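PDB 1LF6: glucoamylase from Thermoanaerobacterium thermosaccharolyticum, which hydrolyses alpha-1,4-glucosidic bonds of starch-like glucans, probably releasing beta-D-glucose stepwise from the non-reducing chain ends. Local coordinates for residues A[616-621]-A[664-669]; A[293-298]-A[623-628]; A[535-540]-A[607-612]; A[304-309]-A[350-355]. All blocks are in the same frame, centred on the assembly; numbering follows the deposited sequence.

Interaction 1 of 4, residues A[616-621]-A[664-669]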
loop_
_atom_site.group_PDB
_atom_site.type_symbol
_atom_site.label_atom_id
_atom_site.label_comp_id
_atom_site.label_asym_id
_atom_site.label_seq_id
_atom_site.Cartn_x
_atom_site.Cartn_y
_atom_site.Cartn_z
ATOM N N ASP A 616 -13.307 -18.030 -19.684
ATOM C CA ASP A 616 -13.735 -16.680 -19.322
ATOM C C ASP A 616 -13.246 -16.370 -17.914
ATOM O O ASP A 616 -13.355 -17.202 -17.014
ATOM C CB ASP A 616 -15.265 -16.575 -19.378
ATOM C CG ASP A 616 -15.758 -15.138 -19.302
ATOM O OD1 ASP A 616 -16.965 -14.935 -19.056
ATOM O OD2 ASP A 616 -14.945 -14.208 -19.501
ATOM N N ALA A 617 -12.707 -15.171 -17.726
ATOM C CA ALA A 617 -12.201 -14.767 -16.426
ATOM C C ALA A 617 -13.047 -13.657 -15.809
ATOM O O ALA A 617 -12.741 -13.161 -14.720
ATOM C CB ALA A 617 -10.759 -14.305 -16.561
ATOM N N THR A 618 -14.116 -13.276 -16.500
ATOM C CA THR A 618 -15.003 -12.217 -16.022
ATOM C C THR A 618 -15.410 -12.378 -14.554
ATOM O O THR A 618 -15.377 -11.418 -13.789
ATOM C CB THR A 618 -16.267 -12.114 -16.912
ATOM O OG1 THR A 618 -15.864 -11.856 -18.261
ATOM C CG2 THR A 618 -17.173 -10.975 -16.438
ATOM N N PRO A 619 -15.797 -13.594 -14.134
ATOM C CA PRO A 619 -16.184 -13.756 -12.728
ATOM C C PRO A 619 -15.056 -13.414 -11.747
ATOM O O PRO A 619 -15.316 -13.011 -10.615
ATOM C CB PRO A 619 -16.621 -15.220 -12.649
ATOM C CG PRO A 619 -15.915 -15.865 -13.793
ATOM C CD PRO A 619 -16.003 -14.845 -14.881
ATOM N N TYR A 620 -13.807 -13.568 -12.183
ATOM C CA TYR A 620 -12.667 -13.239 -11.334
ATOM C C TYR A 620 -12.477 -11.731 -11.349
ATOM O O TYR A 620 -12.065 -11.143 -10.352
ATOM C CB TYR A 620 -11.407 -13.957 -11.828
ATOM C CG TYR A 620 -11.538 -15.451 -11.707
ATOM C CD1 TYR A 620 -11.271 -16.099 -10.499
ATOM C CD2 TYR A 620 -12.037 -16.208 -12.765
ATOM C CE1 TYR A 620 -11.507 -17.464 -10.348
ATOM C CE2 TYR A 620 -12.278 -17.575 -12.623
ATOM C CZ TYR A 620 -12.014 -18.195 -11.412
ATOM O OH TYR A 620 -12.277 -19.541 -11.263
ATOM N N VAL A 621 -12.773 -11.101 -12.482
ATOM C CA VAL A 621 -12.672 -9.650 -12.556
ATOM C C VAL A 621 -13.752 -9.094 -11.618
ATOM O O VAL A 621 -13.480 -8.237 -10.773
ATOM C CB VAL A 621 -12.915 -9.128 -14.002
ATOM C CG1 VAL A 621 -13.088 -7.618 -13.995
ATOM C CG2 VAL A 621 -11.743 -9.512 -14.898
ATOM N N ALA A 664 -7.535 -6.043 -18.135
ATOM C CA ALA A 664 -7.073 -5.878 -19.511
ATOM C C ALA A 664 -6.913 -7.219 -20.228
ATOM O O ALA A 664 -7.270 -7.356 -21.403
ATOM C CB ALA A 664 -5.743 -5.121 -19.513
ATOM N N SER A 665 -6.370 -8.208 -19.520
ATOM C CA SER A 665 -6.164 -9.528 -20.106
ATOM C C SER A 665 -7.489 -10.183 -20.471
ATOM O O SER A 665 -7.594 -10.846 -21.497
ATOM C CB SER A 665 -5.388 -10.440 -19.139
ATOM O OG SER A 665 -4.068 -9.963 -18.926
ATOM N N ASN A 666 -8.500 -9.996 -19.628
ATOM C CA ASN A 666 -9.810 -10.582 -19.883
ATOM C C ASN A 666 -10.467 -9.953 -21.113
ATOM O O ASN A 666 -11.350 -10.551 -21.720
ATOM C CB ASN A 666 -10.715 -10.405 -18.664
ATOM C CG ASN A 666 -12.039 -11.146 -18.801
ATOM O OD1 ASN A 666 -13.110 -10.573 -18.575
ATOM N ND2 ASN A 666 -11.973 -12.424 -19.159
ATOM N N ILE A 667 -10.037 -8.746 -21.472
ATOM C CA ILE A 667 -10.588 -8.064 -22.635
ATOM C C ILE A 667 -9.867 -8.515 -23.909
ATOM O O ILE A 667 -10.509 -8.741 -24.936
ATOM C CB ILE A 667 -10.488 -6.522 -22.486
ATOM C CG1 ILE A 667 -11.452 -6.044 -21.400
ATOM C CG2 ILE A 667 -10.815 -5.839 -23.812
ATOM C CD1 ILE A 667 -11.254 -4.598 -20.984
ATOM N N GLU A 668 -8.543 -8.656 -23.831
ATOM C CA GLU A 668 -7.733 -9.098 -24.971
ATOM C C GLU A 668 -7.825 -10.606 -25.173
ATOM O O GLU A 668 -7.516 -11.113 -26.250
ATOM C CB GLU A 668 -6.246 -8.766 -24.772
ATOM C CG GLU A 668 -5.860 -7.318 -24.926
ATOM C CD GLU A 668 -6.272 -6.725 -26.256
ATOM O OE1 GLU A 668 -5.601 -6.978 -27.284
ATOM O OE2 GLU A 668 -7.284 -5.997 -26.263
ATOM N N HIS A 669 -8.224 -11.318 -24.125
ATOM C CA HIS A 669 -8.335 -12.769 -24.168
ATOM C C HIS A 669 -6.955 -13.427 -24.166
ATOM O O HIS A 669 -6.746 -14.458 -24.806
ATOM C CB HIS A 669 -9.126 -13.212 -25.403
ATOM C CG HIS A 669 -10.509 -12.648 -25.463
ATOM N ND1 HIS A 669 -11.419 -12.800 -24.438
ATOM C CD2 HIS A 669 -11.138 -11.928 -26.420
ATOM C CE1 HIS A 669 -12.548 -12.197 -24.763
ATOM N NE2 HIS A 669 -12.404 -11.660 -25.962
#
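N666 reaches across to A617, T618 and D616, and its amide carries most of the contact. CG lies anti to the backbone N (chi1 -173°), which sends the amide off helix 653-668 toward the start of helix 618-627. N666 OD1 is 3.1 Å from T618 OG1, and N666 ND2 is 3.2 Å from A617 N. D616 OD2 is farther off, 3.5 Å from N666 ND2, with the carboxylate and amide planes 19° apart. The amide is probably modelled turned over, so its oxygen and nitrogen may be exchanged. With an alanine in place of N666, A617 N would probably lose the amide that faces it and a gap would open beside A617 and V621, though T618 OG1 would keep D616.

Helix 653-668 ends here and helix 618-627 begins. Both belong to the (alpha/alpha)6 barrel of the family 15 glycosidases. D616 caps the new helix. Its OD2 takes a bond from T618 OG1 at 2.8 Å, on the syn side and 23° out of the carboxylate plane. T618 N gives the same oxygen a weak capping bond of 3.2 Å.

The apolar packing is slight. V621 CG2 lies 4.0 Å from N666 CB. The methyl of A617 lies against the N666 amide. A617 and V621 also touch L662 of helix 653-668, and A617 touches I611 of helix 600-612.

Interaction 2 of 4, residues A[293-298]-A[623-628]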
loop_
_atom_site.group_PDB
_atom_site.type_symbol
_atom_site.label_atom_id
_atom_site.label_comp_id
_atom_site.label_asym_id
_atom_site.label_seq_id
_atom_site.Cartn_x
_atom_site.Cartn_y
_atom_site.Cartn_z
ATOM N N LYS A 293 -13.621 0.667 -22.754
ATOM C CA LYS A 293 -14.010 -0.330 -21.766
ATOM C C LYS A 293 -13.430 -0.027 -20.389
ATOM O O LYS A 293 -13.960 -0.480 -19.373
ATOM C CB LYS A 293 -13.570 -1.727 -22.210
ATOM C CG LYS A 293 -14.347 -2.273 -23.394
ATOM C CD LYS A 293 -13.955 -3.711 -23.688
ATOM C CE LYS A 293 -14.790 -4.285 -24.815
ATOM N NZ LYS A 293 -14.410 -5.693 -25.119
ATOM N N ALA A 294 -12.342 0.735 -20.359
ATOM C CA ALA A 294 -11.695 1.097 -19.100
ATOM C C ALA A 294 -12.741 1.581 -18.099
ATOM O O ALA A 294 -13.552 2.452 -18.414
ATOM C CB ALA A 294 -10.650 2.182 -19.345
ATOM N N ASN A 295 -12.727 1.014 -16.895
ATOM C CA ASN A 295 -13.699 1.381 -15.872
ATOM C C ASN A 295 -13.090 2.161 -14.709
ATOM O O ASN A 295 -11.892 2.451 -14.696
ATOM C CB ASN A 295 -14.411 0.125 -15.353
ATOM C CG ASN A 295 -13.463 -0.855 -14.679
ATOM O OD1 ASN A 295 -13.848 -1.972 -14.336
ATOM N ND2 ASN A 295 -12.221 -0.439 -14.486
ATOM N N SER A 296 -13.919 2.496 -13.729
ATOM C CA SER A 296 -13.460 3.268 -12.583
ATOM C C SER A 296 -12.376 2.579 -11.764
ATOM O O SER A 296 -11.396 3.213 -11.369
ATOM C CB SER A 296 -14.643 3.621 -11.676
ATOM O OG SER A 296 -15.216 2.457 -11.111
ATOM N N LEU A 297 -12.538 1.289 -11.505
ATOM C CA LEU A 297 -11.540 0.577 -10.712
ATOM C C LEU A 297 -10.205 0.548 -11.435
ATOM O O LEU A 297 -9.154 0.579 -10.800
ATOM C CB LEU A 297 -12.008 -0.846 -10.394
ATOM C CG LEU A 297 -11.145 -1.635 -9.403
ATOM C CD1 LEU A 297 -10.895 -0.814 -8.146
ATOM C CD2 LEU A 297 -11.843 -2.940 -9.050
ATOM N N TYR A 298 -10.246 0.492 -12.763
ATOM C CA TYR A 298 -9.025 0.480 -13.565
ATOM C C TYR A 298 -8.284 1.793 -13.348
ATOM O O TYR A 298 -7.101 1.805 -13.016
ATOM C CB TYR A 298 -9.373 0.324 -15.047
ATOM C CG TYR A 298 -8.252 0.674 -16.004
ATOM C CD1 TYR A 298 -7.151 -0.164 -16.161
ATOM C CD2 TYR A 298 -8.316 1.829 -16.786
ATOM C CE1 TYR A 298 -6.140 0.133 -17.083
ATOM C CE2 TYR A 298 -7.311 2.137 -17.711
ATOM C CZ TYR A 298 -6.231 1.284 -17.859
ATOM O OH TYR A 298 -5.270 1.558 -18.809
ATOM N N ALA A 623 -15.218 -10.522 -9.102
ATOM C CA ALA A 623 -14.932 -10.824 -7.705
ATOM C C ALA A 623 -13.969 -9.790 -7.116
ATOM O O ALA A 623 -14.175 -9.294 -6.006
ATOM C CB ALA A 623 -14.344 -12.217 -7.579
ATOM N N MET A 624 -12.909 -9.474 -7.851
ATOM C CA MET A 624 -11.955 -8.489 -7.366
ATOM C C MET A 624 -12.629 -7.134 -7.172
ATOM O O MET A 624 -12.323 -6.408 -6.218
ATOM C CB MET A 624 -10.768 -8.355 -8.331
ATOM C CG MET A 624 -9.791 -9.530 -8.279
ATOM S SD MET A 624 -8.187 -9.136 -8.995
ATOM C CE MET A 624 -7.405 -8.273 -7.660
ATOM N N GLU A 625 -13.559 -6.800 -8.065
ATOM C CA GLU A 625 -14.268 -5.524 -7.977
ATOM C C GLU A 625 -15.102 -5.444 -6.707
ATOM O O GLU A 625 -15.132 -4.412 -6.043
ATOM C CB GLU A 625 -15.154 -5.320 -9.216
ATOM C CG GLU A 625 -14.337 -5.064 -10.473
ATOM C CD GLU A 625 -15.157 -5.078 -11.750
ATOM O OE1 GLU A 625 -14.550 -4.918 -12.830
ATOM O OE2 GLU A 625 -16.394 -5.250 -11.677
ATOM N N LYS A 626 -15.760 -6.545 -6.359
ATOM C CA LYS A 626 -16.587 -6.587 -5.164
ATOM C C LYS A 626 -15.728 -6.629 -3.899
ATOM O O LYS A 626 -16.161 -6.187 -2.838
ATOM C CB LYS A 626 -17.524 -7.799 -5.217
ATOM C CG LYS A 626 -18.423 -7.825 -6.459
ATOM C CD LYS A 626 -19.262 -9.089 -6.522
ATOM C CE LYS A 626 -19.922 -9.263 -7.887
ATOM N NZ LYS A 626 -20.746 -8.082 -8.251
ATOM N N PHE A 627 -14.507 -7.150 -4.014
ATOM C CA PHE A 627 -13.613 -7.219 -2.862
ATOM C C PHE A 627 -13.112 -5.828 -2.491
ATOM O O PHE A 627 -12.762 -5.569 -1.339
ATOM C CB PHE A 627 -12.424 -8.140 -3.159
ATOM C CG PHE A 627 -12.736 -9.605 -3.015
ATOM C CD1 PHE A 627 -12.205 -10.535 -3.905
ATOM C CD2 PHE A 627 -13.566 -10.060 -1.986
ATOM C CE1 PHE A 627 -12.496 -11.898 -3.777
ATOM C CE2 PHE A 627 -13.862 -11.420 -1.851
ATOM C CZ PHE A 627 -13.327 -12.342 -2.748
ATOM N N ALA A 628 -13.077 -4.930 -3.471
ATOM C CA ALA A 628 -12.622 -3.571 -3.231
ATOM C C ALA A 628 -13.645 -2.888 -2.331
ATOM O O ALA A 628 -14.831 -3.236 -2.356
ATOM C CB ALA A 628 -12.483 -2.811 -4.560
#
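The amide of N295 and the carboxylate of E625 approach from opposite directions, one from each segment, in the (alpha/alpha)6 barrel of family 15. They do not stack: their planes stand 63° apart. N295 OD1 comes within 3.4 Å of E625 OE1. The amide is probably modelled turned over, so the atom nearest the carboxylate may in fact be the nitrogen. Y659 of helix 653-668 sits beside the pair. Its OH is hydrogen-bonded to E625 OE1, so the carboxylate is tied to a third helix.

The contact joins the first turn of helix 296-306 to the last turn of helix 618-627. N295 is the N-cap residue of helix 296-306, and its side chain extends toward the other helix. E625 is extended beyond CG, so its carboxylate is carried well away from its own backbone to reach N295.

L297 supplies the apolar half. Its CG is anti to the backbone N (chi1 -172°), with the branch directed at helix 618-627. CD2 presses on the stem of E625, 3.6 Å from E625 CG and 3.7 Å from E625 CA. The two side chains cross at a slant. L297 also touches Y659, so that tyrosine backs both the polar and the apolar halves. A628 is the first residue to leave the helix, and it forms the far end of the patch. There the other branch of the leucine makes a loose contact, L297 CD1 lying 4.4 Å from A628 CB.

Interaction 3 of 4, residues A[535-540]-A[607-612]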
loop_
_atom_site.group_PDB
_atom_site.type_symbol
_atom_site.label_atom_id
_atom_site.label_comp_id
_atom_site.label_asym_id
_atom_site.label_seq_id
_atom_site.Cartn_x
_atom_site.Cartn_y
_atom_site.Cartn_z
ATOM N N SER A 535 0.526 -20.420 -5.524
ATOM C CA SER A 535 1.640 -19.777 -6.211
ATOM C C SER A 535 2.205 -20.644 -7.330
ATOM O O SER A 535 2.923 -20.147 -8.199
ATOM C CB SER A 535 2.763 -19.451 -5.217
ATOM O OG SER A 535 2.322 -18.534 -4.230
ATOM N N PHE A 536 1.911 -21.941 -7.302
ATOM C CA PHE A 536 2.420 -22.824 -8.340
ATOM C C PHE A 536 1.900 -22.365 -9.697
ATOM O O PHE A 536 2.497 -22.672 -10.725
ATOM C CB PHE A 536 1.999 -24.277 -8.095
ATOM C CG PHE A 536 0.584 -24.576 -8.498
ATOM C CD1 PHE A 536 -0.483 -24.168 -7.704
ATOM C CD2 PHE A 536 0.318 -25.253 -9.686
ATOM C CE1 PHE A 536 -1.795 -24.427 -8.085
ATOM C CE2 PHE A 536 -0.991 -25.516 -10.077
ATOM C CZ PHE A 536 -2.054 -25.102 -9.275
ATOM N N LEU A 537 0.793 -21.628 -9.699
ATOM C CA LEU A 537 0.229 -21.143 -10.955
ATOM C C LEU A 537 1.188 -20.191 -11.658
ATOM O O LEU A 537 0.957 -19.802 -12.807
ATOM C CB LEU A 537 -1.127 -20.455 -10.729
ATOM C CG LEU A 537 -2.303 -21.377 -10.381
ATOM C CD1 LEU A 537 -3.552 -20.537 -10.127
ATOM C CD2 LEU A 537 -2.536 -22.384 -11.517
ATOM N N GLU A 538 2.257 -19.811 -10.965
ATOM C CA GLU A 538 3.261 -18.929 -11.547
ATOM C C GLU A 538 3.925 -19.654 -12.707
ATOM O O GLU A 538 4.427 -19.025 -13.643
ATOM C CB GLU A 538 4.310 -18.555 -10.507
ATOM C CG GLU A 538 3.848 -17.495 -9.528
ATOM C CD GLU A 538 3.699 -16.137 -10.179
ATOM O OE1 GLU A 538 2.655 -15.882 -10.821
ATOM O OE2 GLU A 538 4.642 -15.326 -10.059
ATOM N N LEU A 539 3.923 -20.985 -12.624
ATOM C CA LEU A 539 4.501 -21.834 -13.660
ATOM C C LEU A 539 3.841 -21.537 -15.002
ATOM O O LEU A 539 4.522 -21.397 -16.014
ATOM C CB LEU A 539 4.306 -23.319 -13.319
ATOM C CG LEU A 539 5.169 -23.929 -12.206
ATOM C CD1 LEU A 539 4.547 -25.245 -11.749
ATOM C CD2 LEU A 539 6.600 -24.142 -12.703
ATOM N N VAL A 540 2.515 -21.443 -15.008
ATOM C CA VAL A 540 1.779 -21.158 -16.239
ATOM C C VAL A 540 1.814 -19.659 -16.574
ATOM O O VAL A 540 1.975 -19.273 -17.732
ATOM C CB VAL A 540 0.308 -21.641 -16.135
ATOM C CG1 VAL A 540 0.263 -23.122 -15.731
ATOM C CG2 VAL A 540 -0.445 -20.811 -15.128
ATOM N N GLY A 607 -7.651 -15.944 -11.937
ATOM C CA GLY A 607 -8.328 -15.449 -13.120
ATOM C C GLY A 607 -7.363 -15.424 -14.288
ATOM O O GLY A 607 -7.723 -15.766 -15.413
ATOM N N MET A 608 -6.126 -15.021 -14.017
ATOM C CA MET A 608 -5.115 -14.966 -15.058
ATOM C C MET A 608 -4.820 -16.372 -15.556
ATOM O O MET A 608 -4.602 -16.584 -16.756
ATOM C CB MET A 608 -3.844 -14.295 -14.534
ATOM C CG MET A 608 -3.976 -12.794 -14.380
ATOM S SD MET A 608 -4.405 -11.947 -15.940
ATOM C CE MET A 608 -2.847 -11.987 -16.797
ATOM N N TYR A 609 -4.817 -17.346 -14.651
ATOM C CA TYR A 609 -4.578 -18.718 -15.083
ATOM C C TYR A 609 -5.734 -19.182 -15.968
ATOM O O TYR A 609 -5.520 -19.835 -16.987
ATOM C CB TYR A 609 -4.448 -19.674 -13.893
ATOM C CG TYR A 609 -4.696 -21.110 -14.307
ATOM C CD1 TYR A 609 -5.958 -21.687 -14.166
ATOM C CD2 TYR A 609 -3.696 -21.859 -14.933
ATOM C CE1 TYR A 609 -6.226 -22.972 -14.644
ATOM C CE2 TYR A 609 -3.950 -23.144 -15.415
ATOM C CZ TYR A 609 -5.220 -23.695 -15.270
ATOM O OH TYR A 609 -5.493 -24.955 -15.761
ATOM N N GLU A 610 -6.956 -18.843 -15.574
ATOM C CA GLU A 610 -8.120 -19.249 -16.344
ATOM C C GLU A 610 -8.029 -18.743 -17.782
ATOM O O GLU A 610 -8.399 -19.456 -18.713
ATOM C CB GLU A 610 -9.402 -18.764 -15.665
ATOM C CG GLU A 610 -9.686 -19.451 -14.324
ATOM C CD GLU A 610 -9.859 -20.965 -14.448
ATOM O OE1 GLU A 610 -10.568 -21.403 -15.374
ATOM O OE2 GLU A 610 -9.303 -21.715 -13.614
ATOM N N ILE A 611 -7.529 -17.525 -17.968
ATOM C CA ILE A 611 -7.376 -16.975 -19.306
ATOM C C ILE A 611 -6.394 -17.856 -20.076
ATOM O O ILE A 611 -6.641 -18.219 -21.231
ATOM C CB ILE A 611 -6.846 -15.521 -19.273
ATOM C CG1 ILE A 611 -7.905 -14.601 -18.646
ATOM C CG2 ILE A 611 -6.504 -15.050 -20.693
ATOM C CD1 ILE A 611 -7.486 -13.145 -18.553
ATOM N N ALA A 612 -5.283 -18.201 -19.434
ATOM C CA ALA A 612 -4.279 -19.065 -20.054
ATOM C C ALA A 612 -4.927 -20.384 -20.465
ATOM O O ALA A 612 -4.537 -20.988 -21.464
ATOM C CB ALA A 612 -3.146 -19.331 -19.069
#
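Y609 CG stands anti to the backbone N (chi1 160°), which swings the phenol ring out from helix 600-612 toward L537 and V540. From the other side, L537 has CG anti to its carbonyl carbon (chi1 -72°), which brings CD2 to the ring and CD1 beside Y609 CB. The side chains of L537 and Y609 meet at about a right angle. L537 CD2 lies 3.6 Å from Y609 CD2 and 4.1 Å from the ring centroid, 30° off the normal. This is an off-centre CH-pi contact. The other methyl, L537 CD1, lies 4.0 Å from Y609 CB.

V540 comes to the ring edge, near its plane, with CG2 3.4 Å from Y609 CD2. That short distance is doubtful, because the same methyl also sits too close to L537 O in the model.

The far end of the ring is fixed as well: Y609 OH is hydrogen-bonded to A547 O. L556 of helix 550-562 packs on both L537 and Y609. The contact is fully buried. It is apolar packing of helix 600-612 against the segment 535-540, which runs into the short helix 538-541, within the helical (alpha/alpha)6 barrel of the glucoamylase family.

Interaction 4 of 4, residues A[304-309]-A[350-355]; sequences ILKASE and NAFIAA
F352 lays the tip of its ring against the backbone where L305 joins K306. Its CZ is 3.9 Å from both L305 C and L305 CB, and 3.8 Å from K306 N. K306 N sits at the ring edge, near the plane. Two helices of the (alpha/alpha)6 barrel meet here, the end of helix 296-306 and the last turns of helix 342-355. F352 CG lies anti to the carbonyl carbon (chi1 -81°), which carries the ring from helix 342-355 to helix 296-306. The side chains of K306 and F352 cross at about a right angle, with K306 CG 4.1 Å from F352 CE1. Y317, Y283 and M302 also touch the phenylalanine.

L305 closes the rest of the interface. Its CD1 methyl rests on A351 CB at 3.8 Å. With F352 replaced by an alanine, the ring's place beside L305 and K306 would probably be left unfilled, with the contact of L305 with A351 all that joined the two segments.

Past K306 the chain leaves the helix in a type I turn that ends at E309. S308 ties this turn back to the helix: S308 OG donates to I304 O at 2.8 Å, tilted 33° from the carbonyl plane.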
loop_
_atom_site.group_PDB
_atom_site.type_symbol
_atom_site.label_atom_id
_atom_site.label_comp_id
_atom_site.label_asym_id
_atom_site.label_seq_id
_atom_site.Cartn_x
_atom_site.Cartn_y
_atom_site.Cartn_z
ATOM N N ILE A 304 -3.588 5.059 -7.931
ATOM C CA ILE A 304 -3.035 4.602 -6.665
ATOM C C ILE A 304 -1.592 4.151 -6.880
ATOM O O ILE A 304 -0.709 4.501 -6.097
ATOM C CB ILE A 304 -3.867 3.435 -6.068
ATOM C CG1 ILE A 304 -5.211 3.963 -5.571
ATOM C CG2 ILE A 304 -3.098 2.757 -4.930
ATOM C CD1 ILE A 304 -6.124 2.886 -5.026
ATOM N N LEU A 305 -1.347 3.392 -7.945
ATOM C CA LEU A 305 0.008 2.926 -8.234
ATOM C C LEU A 305 0.888 4.133 -8.527
ATOM O O LEU A 305 1.983 4.275 -7.984
ATOM C CB LEU A 305 0.009 1.974 -9.438
ATOM C CG LEU A 305 -0.769 0.666 -9.256
ATOM C CD1 LEU A 305 -0.625 -0.190 -10.505
ATOM C CD2 LEU A 305 -0.252 -0.089 -8.023
ATOM N N LYS A 306 0.388 5.011 -9.389
ATOM C CA LYS A 306 1.108 6.216 -9.765
ATOM C C LYS A 306 1.473 7.022 -8.520
ATOM O O LYS A 306 2.558 7.587 -8.429
ATOM C CB LYS A 306 0.235 7.060 -10.692
ATOM C CG LYS A 306 0.931 7.500 -11.953
ATOM C CD LYS A 306 2.049 8.454 -11.651
ATOM C CE LYS A 306 2.847 8.795 -12.900
ATOM N NZ LYS A 306 3.892 9.776 -12.534
ATOM N N ALA A 307 0.552 7.065 -7.563
ATOM C CA ALA A 307 0.753 7.806 -6.322
ATOM C C ALA A 307 1.604 7.066 -5.288
ATOM O O ALA A 307 1.828 7.582 -4.190
ATOM C CB ALA A 307 -0.603 8.155 -5.713
ATOM N N SER A 308 2.092 5.875 -5.633
ATOM C CA SER A 308 2.897 5.085 -4.691
ATOM C C SER A 308 4.403 5.172 -4.925
ATOM O O SER A 308 5.178 4.403 -4.349
ATOM C CB SER A 308 2.453 3.619 -4.727
ATOM O OG SER A 308 1.115 3.492 -4.279
ATOM N N GLU A 309 4.811 6.109 -5.773
ATOM C CA GLU A 309 6.224 6.307 -6.071
ATOM C C GLU A 309 6.784 7.414 -5.182
ATOM O O GLU A 309 6.093 8.391 -4.905
ATOM C CB GLU A 309 6.404 6.712 -7.541
ATOM C CG GLU A 309 7.828 7.101 -7.930
ATOM C CD GLU A 309 7.940 7.614 -9.361
ATOM O OE1 GLU A 309 7.096 8.442 -9.764
ATOM O OE2 GLU A 309 8.875 7.202 -10.075
ATOM N N ASN A 350 4.374 -4.096 -14.518
ATOM C CA ASN A 350 3.597 -4.784 -15.533
ATOM C C ASN A 350 2.238 -4.117 -15.737
ATOM O O ASN A 350 1.715 -4.090 -16.857
ATOM C CB ASN A 350 3.417 -6.261 -15.171
ATOM C CG ASN A 350 4.683 -7.058 -15.388
ATOM O OD1 ASN A 350 5.459 -6.767 -16.302
ATOM N ND2 ASN A 350 4.896 -8.075 -14.561
ATOM N N ALA A 351 1.668 -3.578 -14.660
ATOM C CA ALA A 351 0.383 -2.889 -14.753
ATOM C C ALA A 351 0.597 -1.588 -15.532
ATOM O O ALA A 351 -0.198 -1.241 -16.397
ATOM C CB ALA A 351 -0.158 -2.586 -13.360
ATOM N N PHE A 352 1.674 -0.868 -15.222
ATOM C CA PHE A 352 1.964 0.368 -15.939
ATOM C C PHE A 352 2.119 0.064 -17.429
ATOM O O PHE A 352 1.649 0.819 -18.272
ATOM C CB PHE A 352 3.252 1.022 -15.409
ATOM C CG PHE A 352 3.056 1.826 -14.151
ATOM C CD1 PHE A 352 2.100 2.837 -14.099
ATOM C CD2 PHE A 352 3.847 1.595 -13.029
ATOM C CE1 PHE A 352 1.931 3.612 -12.945
ATOM C CE2 PHE A 352 3.689 2.362 -11.869
ATOM C CZ PHE A 352 2.731 3.370 -11.829
ATOM N N ILE A 353 2.782 -1.043 -17.747
ATOM C CA ILE A 353 2.975 -1.430 -19.140
ATOM C C ILE A 353 1.627 -1.675 -19.801
ATOM O O ILE A 353 1.339 -1.130 -20.864
ATOM C CB ILE A 353 3.820 -2.713 -19.269
ATOM C CG1 ILE A 353 5.240 -2.458 -18.754
ATOM C CG2 ILE A 353 3.862 -3.169 -20.726
ATOM C CD1 ILE A 353 5.971 -1.372 -19.502
ATOM N N ALA A 354 0.803 -2.494 -19.155
ATOM C CA ALA A 354 -0.515 -2.830 -19.667
ATOM C C ALA A 354 -1.396 -1.601 -19.852
ATOM O O ALA A 354 -2.264 -1.572 -20.731
ATOM C CB ALA A 354 -1.199 -3.808 -18.728
ATOM N N ALA A 355 -1.178 -0.597 -19.008
ATOM C CA ALA A 355 -1.954 0.638 -19.050
ATOM C C ALA A 355 -1.406 1.654 -20.053
ATOM O O ALA A 355 -2.077 2.631 -20.378
ATOM C CB ALA A 355 -2.005 1.260 -17.654
#

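In the fold
All four contacts lie in the helical catalytic domain, an (alpha/alpha)6 barrel, and away from the annotated sites. Interaction 2 starts first, at 293-298. Interaction 4 and then 3 open and close before its second segment arrives. Interactions 1 and 2 alternate in sequence and share helix 618-627, centres about 12 Å apart; I667 touches K293. Interactions 2 and 4 share helix 296-306, centres about 15 Å apart, and touch through Y298 and A355. Interactions 1 and 3, centres about 13 Å apart, meet where M608 and I611 pack on S665. Interactions 3 and 4, centres about 21 Å apart, do not touch. Interaction 2 thus brings an early helix against a late one; the other three join elements closer in sequence.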